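Rio2 kinase (Chaetomium thermophilum, PDB 4GYI) probably phosphorylates serine and threonine residues as an atypical RIO-type kinase, binds ADP with magnesium, and acts in an ATPase-dependent way on the maturing pre-40S ribosomal subunit. Local coordinates at residues A[87-90]-A[91-95]; A[145-149]-A[150-154]; A[155-158]-A[159-163]; A[162-165]-A[166-170]. All coordinates share one frame; numbering follows the deposited sequence.

Interaction 1: residues A[87-90]-A[91-95]; sequences LHTH and AARKD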
loop_
_atom_site.group_PDB
_atom_site.type_symbol
_atom_site.label_atom_id
_atom_site.label_comp_id
_atom_site.label_asym_id
_atom_site.label_seq_id
_atom_site.Cartn_x
_atom_site.Cartn_y
_atom_site.Cartn_z
ATOM N N LEU A 87 1.311 -14.117 0.596
ATOM C CA LEU A 87 2.256 -14.567 1.617
ATOM C C LEU A 87 3.107 -15.734 1.128
ATOM O O LEU A 87 4.307 -15.791 1.382
ATOM C CB LEU A 87 1.528 -14.982 2.894
ATOM C CG LEU A 87 1.192 -13.878 3.893
ATOM C CD1 LEU A 87 0.297 -14.424 4.993
ATOM C CD2 LEU A 87 2.475 -13.299 4.474
ATOM N N HIS A 88 2.465 -16.662 0.430
ATOM C CA HIS A 88 3.135 -17.833 -0.115
ATOM C C HIS A 88 4.253 -17.416 -1.069
ATOM O O HIS A 88 5.369 -17.951 -1.037
ATOM C CB HIS A 88 2.113 -18.694 -0.849
ATOM C CG HIS A 88 2.586 -20.082 -1.124
ATOM N ND1 HIS A 88 2.823 -20.998 -0.121
ATOM C CD2 HIS A 88 2.879 -20.708 -2.286
ATOM C CE1 HIS A 88 3.236 -22.132 -0.655
ATOM N NE2 HIS A 88 3.277 -21.984 -1.967
ATOM N N THR A 89 3.948 -16.441 -1.913
ATOM C CA THR A 89 4.924 -15.914 -2.846
ATOM C C THR A 89 6.081 -15.259 -2.090
ATOM O O THR A 89 7.246 -15.482 -2.426
ATOM C CB THR A 89 4.267 -14.920 -3.819
ATOM O OG1 THR A 89 3.320 -15.623 -4.622
ATOM C CG2 THR A 89 5.293 -14.259 -4.729
ATOM N N HIS A 90 5.770 -14.470 -1.064
ATOM C CA HIS A 90 6.833 -13.853 -0.267
ATOM C C HIS A 90 7.677 -14.913 0.458
ATOM O O HIS A 90 8.887 -14.768 0.580
ATOM C CB HIS A 90 6.270 -12.871 0.759
ATOM C CG HIS A 90 5.651 -11.648 0.162
ATOM N ND1 HIS A 90 6.317 -10.836 -0.730
ATOM C CD2 HIS A 90 4.433 -11.084 0.350
ATOM C CE1 HIS A 90 5.531 -9.831 -1.077
ATOM N NE2 HIS A 90 4.381 -9.958 -0.437
ATOM N N ALA A 91 7.026 -15.965 0.949
ATOM C CA ALA A 91 7.727 -17.059 1.604
ATOM C C ALA A 91 8.645 -17.768 0.623
ATOM O O ALA A 91 9.814 -18.033 0.934
ATOM C CB ALA A 91 6.733 -18.052 2.186
ATOM N N ALA A 92 8.105 -18.081 -0.560
ATOM C CA ALA A 92 8.817 -18.905 -1.539
ATOM C C ALA A 92 10.041 -18.187 -2.073
ATOM O O ALA A 92 11.065 -18.816 -2.341
ATOM C CB ALA A 92 7.899 -19.297 -2.676
ATOM N N ARG A 93 9.933 -16.866 -2.204
ATOM C CA ARG A 93 11.051 -16.034 -2.644
ATOM C C ARG A 93 11.952 -15.685 -1.474
ATOM O O ARG A 93 12.949 -14.991 -1.654
ATOM C CB ARG A 93 10.550 -14.738 -3.304
ATOM C CG ARG A 93 9.594 -14.947 -4.472
ATOM C CD ARG A 93 9.568 -13.734 -5.411
ATOM N NE ARG A 93 8.469 -13.810 -6.375
ATOM C CZ ARG A 93 8.503 -14.519 -7.503
ATOM N NH1 ARG A 93 9.585 -15.223 -7.819
ATOM N NH2 ARG A 93 7.452 -14.530 -8.318
ATOM N N LYS A 94 11.567 -16.147 -0.283
ATOM C CA LYS A 94 12.348 -16.016 0.953
ATOM C C LYS A 94 12.453 -14.588 1.483
ATOM O O LYS A 94 13.433 -14.208 2.132
ATOM C CB LYS A 94 13.728 -16.674 0.820
ATOM C CG LYS A 94 13.653 -18.162 0.501
ATOM C CD LYS A 94 15.026 -18.811 0.547
ATOM C CE LYS A 94 15.031 -20.200 -0.102
ATOM N NZ LYS A 94 14.305 -21.239 0.686
ATOM N N ASP A 95 11.414 -13.805 1.223
ATOM C CA ASP A 95 11.350 -12.451 1.741
ATOM C C ASP A 95 10.678 -12.446 3.109
ATOM O O ASP A 95 10.968 -11.596 3.952
ATOM C CB ASP A 95 10.648 -11.525 0.741
ATOM C CG ASP A 95 11.492 -11.290 -0.516
ATOM O OD1 ASP A 95 12.702 -10.988 -0.375
ATOM O OD2 ASP A 95 10.962 -11.436 -1.639
HETATM O O HOH W 1 8.457 -11.836 -2.401
#
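Residues 87-90 and 91-95 run on as the last turns of helix 79-92, and the backbone shows how such a helix is brought to an end. Regular i to i+4 bonds reach as far as Arg-93 N to Thr-89 O, at 3.0 Å. The next carbonyl, that of His-90, instead receives Asp-95 N at 2.8 Å, while Lys-94 N turns back to Ala-91 O, also at 2.8 Å. With Lys-94 at positive phi (69°), this pair of bonds is a Schellman motif, and it closes the final helix of the winged-helix-like N-terminal region before the chain enters strand 98-105. Two side-chain pairs span the turn. Thr-89 and Arg-93 lie alongside one another and point the same way, CG2 of Thr-89 standing 3.6 Å from NE of Arg-93; the methyl is anti to the backbone N, which leaves OG1 to bond Leu-85 O and Arg-185. His-90 and Asp-95 are joined through a water, 2.9 Å from His-90 ND1, that donates a hydrogen bond to Asp-95 OD2 at 2.6 Å. Because NE2 of the same imidazole bonds Thr-187 OG1, both ring nitrogens are engaged and the ring's rotation is fixed. Ser-184 touches Thr-89 and His-90, and Leu-124 lies against His-90, bringing strands of the kinase sheet up to this helix end.

Interaction 2: residues A[145-149]-A[150-154]; sequences RNRST and GSWMY
Ser-148 and Ser-151 meet through their hydroxyls, OG to OG at 3.1 Å, at the start of helix 149-172, where Ser-148 occupies the N-cap position. Its OG sits between the backbone N and the carbonyl carbon (chi1 73°), turned toward the first turn. A water extends the link, accepting from Ser-148 N and lying 2.8 Å from Ser-151 OG. Glu-31, from the N-terminal region, bonds both Ser-148 OG and Gly-150 N. The main-chain ladder then opens with Trp-152 N to Ser-148 O at 3.1 Å and Met-153 N to Thr-149 O at 3.0 Å.

Outward from this cap, Arg-147 is laid over one face of the Trp-152 indole. Its CD makes a CH-pi contact 3.6 Å from the centroid of the six-membered ring and only 12° off the normal, and its CB rests over the same ring system. The guanidinium, reached through a bend at chi3, keeps NE 3.3 Å from Trp-152 CH2 in an oblique approach, its plane inclined 49° to the indole, and forms a salt bridge to Glu-338 through NH2. Asn-146 brings OD1 obliquely to within 3.4 Å of Trp-152 CZ2 and bonds the same Glu-338 through ND2, while Leu-144 O takes the indole N-H. Thr-149 and Met-153 run side by side, with CG2 close against CE.

Carboxylates serve both parts of the contact: Glu-31 probably interacts favourably with the positive end of the helix dipole, and Glu-338 probably offsets the charge of Arg-147, whose aliphatic part stays on the tryptophan.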
loop_
_atom_site.group_PDB
_atom_site.type_symbol
_atom_site.label_atom_id
_atom_site.label_comp_id
_atom_site.label_asym_id
_atom_site.label_seq_id
_atom_site.Cartn_x
_atom_site.Cartn_y
_atom_site.Cartn_z
ATOM N N ARG A 145 -20.273 -2.819 -2.026
ATOM C CA ARG A 145 -20.749 -3.626 -3.145
ATOM C C ARG A 145 -21.113 -2.869 -4.432
ATOM O O ARG A 145 -21.927 -3.361 -5.208
ATOM C CB ARG A 145 -21.924 -4.515 -2.714
ATOM C CG ARG A 145 -21.555 -5.966 -2.492
ATOM C CD ARG A 145 -21.190 -6.271 -1.043
ATOM N NE ARG A 145 -22.343 -6.714 -0.264
ATOM C CZ ARG A 145 -22.269 -7.248 0.953
ATOM N NH1 ARG A 145 -21.088 -7.425 1.539
ATOM N NH2 ARG A 145 -23.381 -7.605 1.586
ATOM N N ASN A 146 -20.540 -1.687 -4.672
ATOM C CA ASN A 146 -20.697 -1.083 -5.995
ATOM C C ASN A 146 -19.681 -1.674 -6.969
ATOM O O ASN A 146 -19.683 -1.348 -8.149
ATOM C CB ASN A 146 -20.589 0.440 -5.969
ATOM C CG ASN A 146 -19.224 0.922 -5.511
ATOM O OD1 ASN A 146 -18.335 0.124 -5.214
ATOM N ND2 ASN A 146 -19.057 2.228 -5.450
ATOM N N ARG A 147 -18.802 -2.524 -6.446
ATOM C CA ARG A 147 -17.855 -3.268 -7.269
ATOM C C ARG A 147 -17.829 -4.719 -6.832
ATOM O O ARG A 147 -18.097 -5.022 -5.678
ATOM C CB ARG A 147 -16.446 -2.671 -7.149
ATOM C CG ARG A 147 -16.344 -1.290 -7.737
ATOM C CD ARG A 147 -14.994 -0.719 -7.508
ATOM N NE ARG A 147 -15.023 0.719 -7.273
ATOM C CZ ARG A 147 -14.395 1.594 -8.034
ATOM N NH1 ARG A 147 -13.734 1.168 -9.103
ATOM N NH2 ARG A 147 -14.420 2.881 -7.737
ATOM N N SER A 148 -17.481 -5.614 -7.750
ATOM C CA SER A 148 -17.323 -7.014 -7.397
ATOM C C SER A 148 -16.034 -7.214 -6.622
ATOM O O SER A 148 -15.167 -6.327 -6.571
ATOM C CB SER A 148 -17.250 -7.877 -8.645
ATOM O OG SER A 148 -15.996 -7.689 -9.266
ATOM N N THR A 149 -15.921 -8.392 -6.031
ATOM C CA THR A 149 -14.749 -8.793 -5.261
ATOM C C THR A 149 -13.481 -8.738 -6.113
ATOM O O THR A 149 -12.441 -8.224 -5.676
ATOM C CB THR A 149 -14.945 -10.223 -4.693
ATOM O OG1 THR A 149 -15.935 -10.182 -3.659
ATOM C CG2 THR A 149 -13.666 -10.760 -4.107
ATOM N N GLY A 150 -13.585 -9.248 -7.337
ATOM C CA GLY A 150 -12.475 -9.242 -8.268
ATOM C C GLY A 150 -12.051 -7.825 -8.612
ATOM O O GLY A 150 -10.872 -7.561 -8.792
ATOM N N SER A 151 -12.998 -6.899 -8.698
ATOM C CA SER A 151 -12.631 -5.513 -9.000
ATOM C C SER A 151 -11.846 -4.877 -7.857
ATOM O O SER A 151 -10.835 -4.218 -8.099
ATOM C CB SER A 151 -13.847 -4.652 -9.354
ATOM O OG SER A 151 -14.551 -5.193 -10.456
ATOM N N TRP A 152 -12.288 -5.072 -6.615
ATOM C CA TRP A 152 -11.530 -4.528 -5.474
ATOM C C TRP A 152 -10.126 -5.113 -5.373
ATOM O O TRP A 152 -9.174 -4.405 -5.076
ATOM C CB TRP A 152 -12.267 -4.718 -4.148
ATOM C CG TRP A 152 -13.482 -3.841 -4.005
ATOM C CD1 TRP A 152 -14.762 -4.255 -3.814
ATOM C CD2 TRP A 152 -13.525 -2.408 -4.059
ATOM N NE1 TRP A 152 -15.599 -3.170 -3.732
ATOM C CE2 TRP A 152 -14.864 -2.023 -3.871
ATOM C CE3 TRP A 152 -12.561 -1.413 -4.246
ATOM C CZ2 TRP A 152 -15.276 -0.677 -3.878
ATOM C CZ3 TRP A 152 -12.972 -0.071 -4.243
ATOM C CH2 TRP A 152 -14.316 0.278 -4.070
ATOM N N MET A 153 -10.017 -6.410 -5.641
ATOM C CA MET A 153 -8.739 -7.110 -5.638
ATOM C C MET A 153 -7.843 -6.536 -6.703
ATOM O O MET A 153 -6.681 -6.268 -6.446
ATOM C CB MET A 153 -8.933 -8.605 -5.905
ATOM C CG MET A 153 -9.454 -9.372 -4.709
ATOM S SD MET A 153 -9.727 -11.101 -5.178
ATOM C CE MET A 153 -10.352 -11.736 -3.653
ATOM N N TYR A 154 -8.396 -6.333 -7.900
ATOM C CA TYR A 154 -7.646 -5.741 -9.005
ATOM C C TYR A 154 -7.135 -4.354 -8.651
ATOM O O TYR A 154 -5.994 -4.019 -8.950
ATOM C CB TYR A 154 -8.533 -5.695 -10.249
ATOM C CG TYR A 154 -8.230 -4.639 -11.300
ATOM C CD1 TYR A 154 -7.247 -4.840 -12.264
ATOM C CD2 TYR A 154 -8.991 -3.477 -11.378
ATOM C CE1 TYR A 154 -7.006 -3.888 -13.267
ATOM C CE2 TYR A 154 -8.764 -2.520 -12.366
ATOM C CZ TYR A 154 -7.768 -2.731 -13.308
ATOM O OH TYR A 154 -7.541 -1.779 -14.279
HETATM O O HOH W 2 -17.286 -4.612 -10.817
#

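Interaction 3: residues A[155-158]-A[159-163]; sequences LSRL and AAIKE. With EDO (1,2-ethanediol), chain D; EDO (1,2-ethanediol), chain E.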
loop_
_atom_site.group_PDB
_atom_site.type_symbol
_atom_site.label_atom_id
_atom_site.label_comp_id
_atom_site.label_asym_id
_atom_site.label_seq_id
_atom_site.Cartn_x
_atom_site.Cartn_y
_atom_site.Cartn_z
ATOM N N LEU A 155 -7.984 -3.552 -8.008
ATOM C CA LEU A 155 -7.623 -2.184 -7.650
ATOM C C LEU A 155 -6.536 -2.148 -6.576
ATOM O O LEU A 155 -5.668 -1.273 -6.587
ATOM C CB LEU A 155 -8.857 -1.444 -7.157
ATOM C CG LEU A 155 -9.856 -1.137 -8.283
ATOM C CD1 LEU A 155 -11.229 -0.775 -7.720
ATOM C CD2 LEU A 155 -9.318 -0.009 -9.216
ATOM N N SER A 156 -6.590 -3.092 -5.639
ATOM C CA SER A 156 -5.598 -3.137 -4.575
ATOM C C SER A 156 -4.266 -3.620 -5.123
ATOM O O SER A 156 -3.209 -3.233 -4.605
ATOM C CB SER A 156 -6.057 -4.002 -3.411
ATOM O OG SER A 156 -7.028 -3.325 -2.647
ATOM N N ARG A 157 -4.313 -4.452 -6.164
ATOM C CA ARG A 157 -3.104 -4.878 -6.878
ATOM C C ARG A 157 -2.438 -3.656 -7.473
ATOM O O ARG A 157 -1.231 -3.466 -7.351
ATOM C CB ARG A 157 -3.439 -5.831 -8.036
ATOM C CG ARG A 157 -3.213 -7.304 -7.764
ATOM C CD ARG A 157 -3.248 -8.107 -9.062
ATOM N NE ARG A 157 -2.025 -7.953 -9.848
ATOM C CZ ARG A 157 -1.963 -7.389 -11.049
ATOM N NH1 ARG A 157 -3.059 -6.912 -11.626
ATOM N NH2 ARG A 157 -0.799 -7.304 -11.683
ATOM N N LEU A 158 -3.247 -2.833 -8.142
ATOM C CA LEU A 158 -2.729 -1.633 -8.796
ATOM C C LEU A 158 -2.148 -0.676 -7.775
ATOM O O LEU A 158 -1.143 -0.009 -8.040
ATOM C CB LEU A 158 -3.809 -0.900 -9.586
ATOM C CG LEU A 158 -4.356 -1.574 -10.844
ATOM C CD1 LEU A 158 -5.272 -0.596 -11.566
ATOM C CD2 LEU A 158 -3.244 -2.016 -11.749
ATOM N N ALA A 159 -2.806 -0.581 -6.627
ATOM C CA ALA A 159 -2.337 0.300 -5.570
ATOM C C ALA A 159 -0.948 -0.127 -5.113
ATOM O O ALA A 159 -0.070 0.708 -4.970
ATOM C CB ALA A 159 -3.314 0.295 -4.389
ATOM N N ALA A 160 -0.752 -1.428 -4.897
ATOM C CA ALA A 160 0.532 -1.963 -4.418
ATOM C C ALA A 160 1.631 -1.799 -5.467
ATOM O O ALA A 160 2.739 -1.418 -5.138
ATOM C CB ALA A 160 0.398 -3.455 -4.019
ATOM N N ILE A 161 1.309 -2.086 -6.725
ATOM C CA ILE A 161 2.258 -1.932 -7.811
ATOM C C ILE A 161 2.716 -0.488 -7.943
ATOM O O ILE A 161 3.919 -0.211 -8.062
ATOM C CB ILE A 161 1.659 -2.410 -9.142
ATOM C CG1 ILE A 161 1.561 -3.934 -9.146
ATOM C CG2 ILE A 161 2.521 -1.955 -10.325
ATOM C CD1 ILE A 161 0.853 -4.485 -10.355
ATOM N N LYS A 162 1.755 0.434 -7.903
ATOM C CA LYS A 162 2.053 1.858 -7.969
ATOM C C LYS A 162 2.943 2.322 -6.824
ATOM O O LYS A 162 3.973 2.973 -7.047
ATOM C CB LYS A 162 0.763 2.690 -7.981
ATOM C CG LYS A 162 1.027 4.202 -7.999
ATOM C CD LYS A 162 -0.176 4.998 -8.530
ATOM C CE LYS A 162 -0.085 6.468 -8.134
ATOM N NZ LYS A 162 -1.318 7.242 -8.443
ATOM N N GLU A 163 2.540 1.998 -5.601
ATOM C CA GLU A 163 3.281 2.447 -4.419
ATOM C C GLU A 163 4.710 1.911 -4.429
ATOM O O GLU A 163 5.658 2.604 -4.047
ATOM C CB GLU A 163 2.548 2.067 -3.114
ATOM C CG GLU A 163 3.378 2.293 -1.819
ATOM C CD GLU A 163 2.555 2.208 -0.518
ATOM O OE1 GLU A 163 1.714 1.298 -0.385
ATOM O OE2 GLU A 163 2.747 3.053 0.388
HETATM C C1 EDO D . -9.371 -5.920 -1.553
HETATM O O1 EDO D . -8.943 -4.567 -1.378
HETATM C C2 EDO D . -8.617 -6.800 -0.570
HETATM O O2 EDO D . -7.238 -6.496 -0.684
HETATM C C1 EDO E . 0.987 -10.228 -8.954
HETATM O O1 EDO E . -0.046 -9.402 -9.521
HETATM C C2 EDO E . 2.266 -9.421 -8.760
HETATM O O2 EDO E . 1.960 -8.027 -8.603
#
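Arg-157 and Ile-161, one helical turn apart, lie side by side and point the same way. The arginine starts from an unusual first torsion (chi1 -101°) and bends at chi3, which carries the guanidinium forward along the helix until NH2 comes 3.5 Å from CD1 of Ile-161, the methyl approaching obliquely. Ile-161 meets it with CG1 anti to the carbonyl carbon (chi1 -72°), carrying CD1 toward the arginine. At the guanidinium edge, near its plane, O1 of an ethanediol accepts a bond from Arg-157 NE, so short that its length is doubtful, and a weak one from NH2; Gln-183 also binds this diol. Arg-157 was modelled in two conformers, and this pose is one of two.

Ser-156 turns its OG to a second ethanediol, 2.6 Å from O1; both diols probably come from the crystallisation liquor. The same hydroxyl bonds Leu-129 N, tying the helix to the segment after strand 121-127. Lys-162 carries CG anti to the backbone N, taking NZ away to Met-262 O. Beneath these side chains the bonds are those of a regular alpha-helix. Small Ala-159 and Ala-160 both touch His-127, allowing strand 121-127 to come close.

This middle part of the kinase helix C equivalent thus combines an inner side of small residues, with Ser-156 as a polar point of attachment, and an outer arginine whose N-H edge donates to a diol oxygen in this crystal, while NH2 also lies against the Ile-161 methyl.

Interaction 4: residues A[162-165]-A[166-170]; sequences KEFA and FMKAL
Lys-162 and Phe-166 are brought together by contrasting first torsions: the lysine CG stands anti to its main-chain N (chi1 178°), whereas the phenylalanine CG is anti to the carbonyl carbon (chi1 -80°). The extended lysine chain consequently runs past the ring rim, with CE at the edge, near the ring plane, 3.5 Å from CE2 of Phe-166; its CG lies 3.9 Å from the same carbon. The aliphatic part of the lysine thus packs on the aromatic rim while NZ runs on past the ring.

Two residues further on, Phe-164 and Lys-168 form a looser pair. Ring carbon CE2 of Phe-164 is 3.8 Å from Lys-168 CD, approached at a slant, and the lysine, bent at chi3, leads its ammonium away. Glu-163 and Met-167 lie side by side, pointing the same way, CG to CE at 4.1 Å, both with CG anti to the backbone N. Behind them the helix ladder is unbroken, from Phe-166 N to Lys-162 O at 3.0 Å through Ala-169 N to Ala-165 O at 3.1 Å.

Glu-163 gives this turn its functional weight. Its OE2 forms a salt bridge with the ADP-binding Lys-125 and also accepts from Phe-259 N, next to the phosphorylated Asp-258; this is the lysine-glutamate pair of the protein kinase fold, made by helix C.

Around the helix, Phe-164 and Met-167 lie on strands 180-184 and 187-191, the latter through Ile-188 and Met-190, while Phe-166 and Leu-170 face Leu-226 of strand 226-227.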
loop_
_atom_site.group_PDB
_atom_site.type_symbol
_atom_site.label_atom_id
_atom_site.label_comp_id
_atom_site.label_asym_id
_atom_site.label_seq_id
_atom_site.Cartn_x
_atom_site.Cartn_y
_atom_site.Cartn_z
ATOM N N LYS A 162 1.755 0.434 -7.903
ATOM C CA LYS A 162 2.053 1.858 -7.969
ATOM C C LYS A 162 2.943 2.322 -6.824
ATOM O O LYS A 162 3.973 2.973 -7.047
ATOM C CB LYS A 162 0.763 2.690 -7.981
ATOM C CG LYS A 162 1.027 4.202 -7.999
ATOM C CD LYS A 162 -0.176 4.998 -8.530
ATOM C CE LYS A 162 -0.085 6.468 -8.134
ATOM N NZ LYS A 162 -1.318 7.242 -8.443
ATOM N N GLU A 163 2.540 1.998 -5.601
ATOM C CA GLU A 163 3.281 2.447 -4.419
ATOM C C GLU A 163 4.710 1.911 -4.429
ATOM O O GLU A 163 5.658 2.604 -4.047
ATOM C CB GLU A 163 2.548 2.067 -3.114
ATOM C CG GLU A 163 3.378 2.293 -1.819
ATOM C CD GLU A 163 2.555 2.208 -0.518
ATOM O OE1 GLU A 163 1.714 1.298 -0.385
ATOM O OE2 GLU A 163 2.747 3.053 0.388
ATOM N N PHE A 164 4.864 0.674 -4.880
ATOM C CA PHE A 164 6.162 0.047 -4.862
ATOM C C PHE A 164 7.069 0.737 -5.883
ATOM O O PHE A 164 8.240 1.007 -5.608
ATOM C CB PHE A 164 6.025 -1.453 -5.132
ATOM C CG PHE A 164 7.313 -2.227 -4.978
ATOM C CD1 PHE A 164 7.751 -2.626 -3.724
ATOM C CD2 PHE A 164 8.064 -2.589 -6.091
ATOM C CE1 PHE A 164 8.930 -3.363 -3.577
ATOM C CE2 PHE A 164 9.241 -3.320 -5.951
ATOM C CZ PHE A 164 9.675 -3.698 -4.689
ATOM N N ALA A 165 6.510 1.059 -7.045
ATOM C CA ALA A 165 7.277 1.717 -8.093
ATOM C C ALA A 165 7.741 3.097 -7.623
ATOM O O ALA A 165 8.866 3.513 -7.888
ATOM C CB ALA A 165 6.440 1.840 -9.349
ATOM N N PHE A 166 6.863 3.809 -6.923
ATOM C CA PHE A 166 7.225 5.119 -6.407
ATOM C C PHE A 166 8.207 5.025 -5.274
ATOM O O PHE A 166 9.087 5.870 -5.156
ATOM C CB PHE A 166 6.003 5.930 -5.996
ATOM C CG PHE A 166 5.315 6.572 -7.151
ATOM C CD1 PHE A 166 6.052 7.060 -8.219
ATOM C CD2 PHE A 166 3.948 6.684 -7.186
ATOM C CE1 PHE A 166 5.428 7.648 -9.303
ATOM C CE2 PHE A 166 3.326 7.281 -8.262
ATOM C CZ PHE A 166 4.067 7.751 -9.324
ATOM N N MET A 167 8.083 3.995 -4.447
ATOM C CA MET A 167 9.017 3.856 -3.343
ATOM C C MET A 167 10.405 3.533 -3.886
ATOM O O MET A 167 11.393 4.053 -3.385
ATOM C CB MET A 167 8.524 2.822 -2.328
ATOM C CG MET A 167 9.370 2.695 -1.062
ATOM S SD MET A 167 8.726 1.365 -0.000
ATOM C CE MET A 167 7.006 1.889 0.143
ATOM N N LYS A 168 10.481 2.703 -4.923
ATOM C CA LYS A 168 11.761 2.458 -5.578
ATOM C C LYS A 168 12.378 3.733 -6.151
ATOM O O LYS A 168 13.561 4.020 -5.921
ATOM C CB LYS A 168 11.638 1.432 -6.711
ATOM C CG LYS A 168 11.626 -0.019 -6.277
ATOM C CD LYS A 168 11.750 -0.934 -7.482
ATOM C CE LYS A 168 13.059 -0.678 -8.236
ATOM N NZ LYS A 168 13.120 -1.288 -9.609
ATOM N N ALA A 169 11.599 4.480 -6.924
ATOM C CA ALA A 169 12.125 5.691 -7.558
ATOM C C ALA A 169 12.620 6.655 -6.490
ATOM O O ALA A 169 13.694 7.232 -6.609
ATOM C CB ALA A 169 11.053 6.372 -8.445
ATOM N N LEU A 170 11.841 6.810 -5.426
ATOM C CA LEU A 170 12.166 7.803 -4.416
ATOM C C LEU A 170 13.366 7.345 -3.618
ATOM O O LEU A 170 14.249 8.132 -3.299
ATOM C CB LEU A 170 10.971 8.046 -3.489
ATOM C CG LEU A 170 9.823 8.784 -4.168
ATOM C CD1 LEU A 170 8.568 8.710 -3.333
ATOM C CD2 LEU A 170 10.228 10.234 -4.419
#

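Overall arrangement
Interactions 2, 3 and 4 follow one another along helix 149-172, whereas interaction 1 belongs to helix 79-92 of the N-terminal region and touches none of them. Interaction 3 is the most buried, interactions 1 and 4 are partly buried, and interaction 2 lies at the surface, meeting interaction 3 where Arg-147 packs on Leu-155. Interactions 3 and 4 overlap in Lys-162 and Glu-163. The chemistry follows position: helix 149-172 begins with a serine cap and an arginine-tryptophan CH-pi contact, continues with small residues against the sheet, and reaches the nucleotide site with a glutamate-lysine pair. Interaction 1 contrasts with interaction 2 as a helix end to a helix start, each using one water.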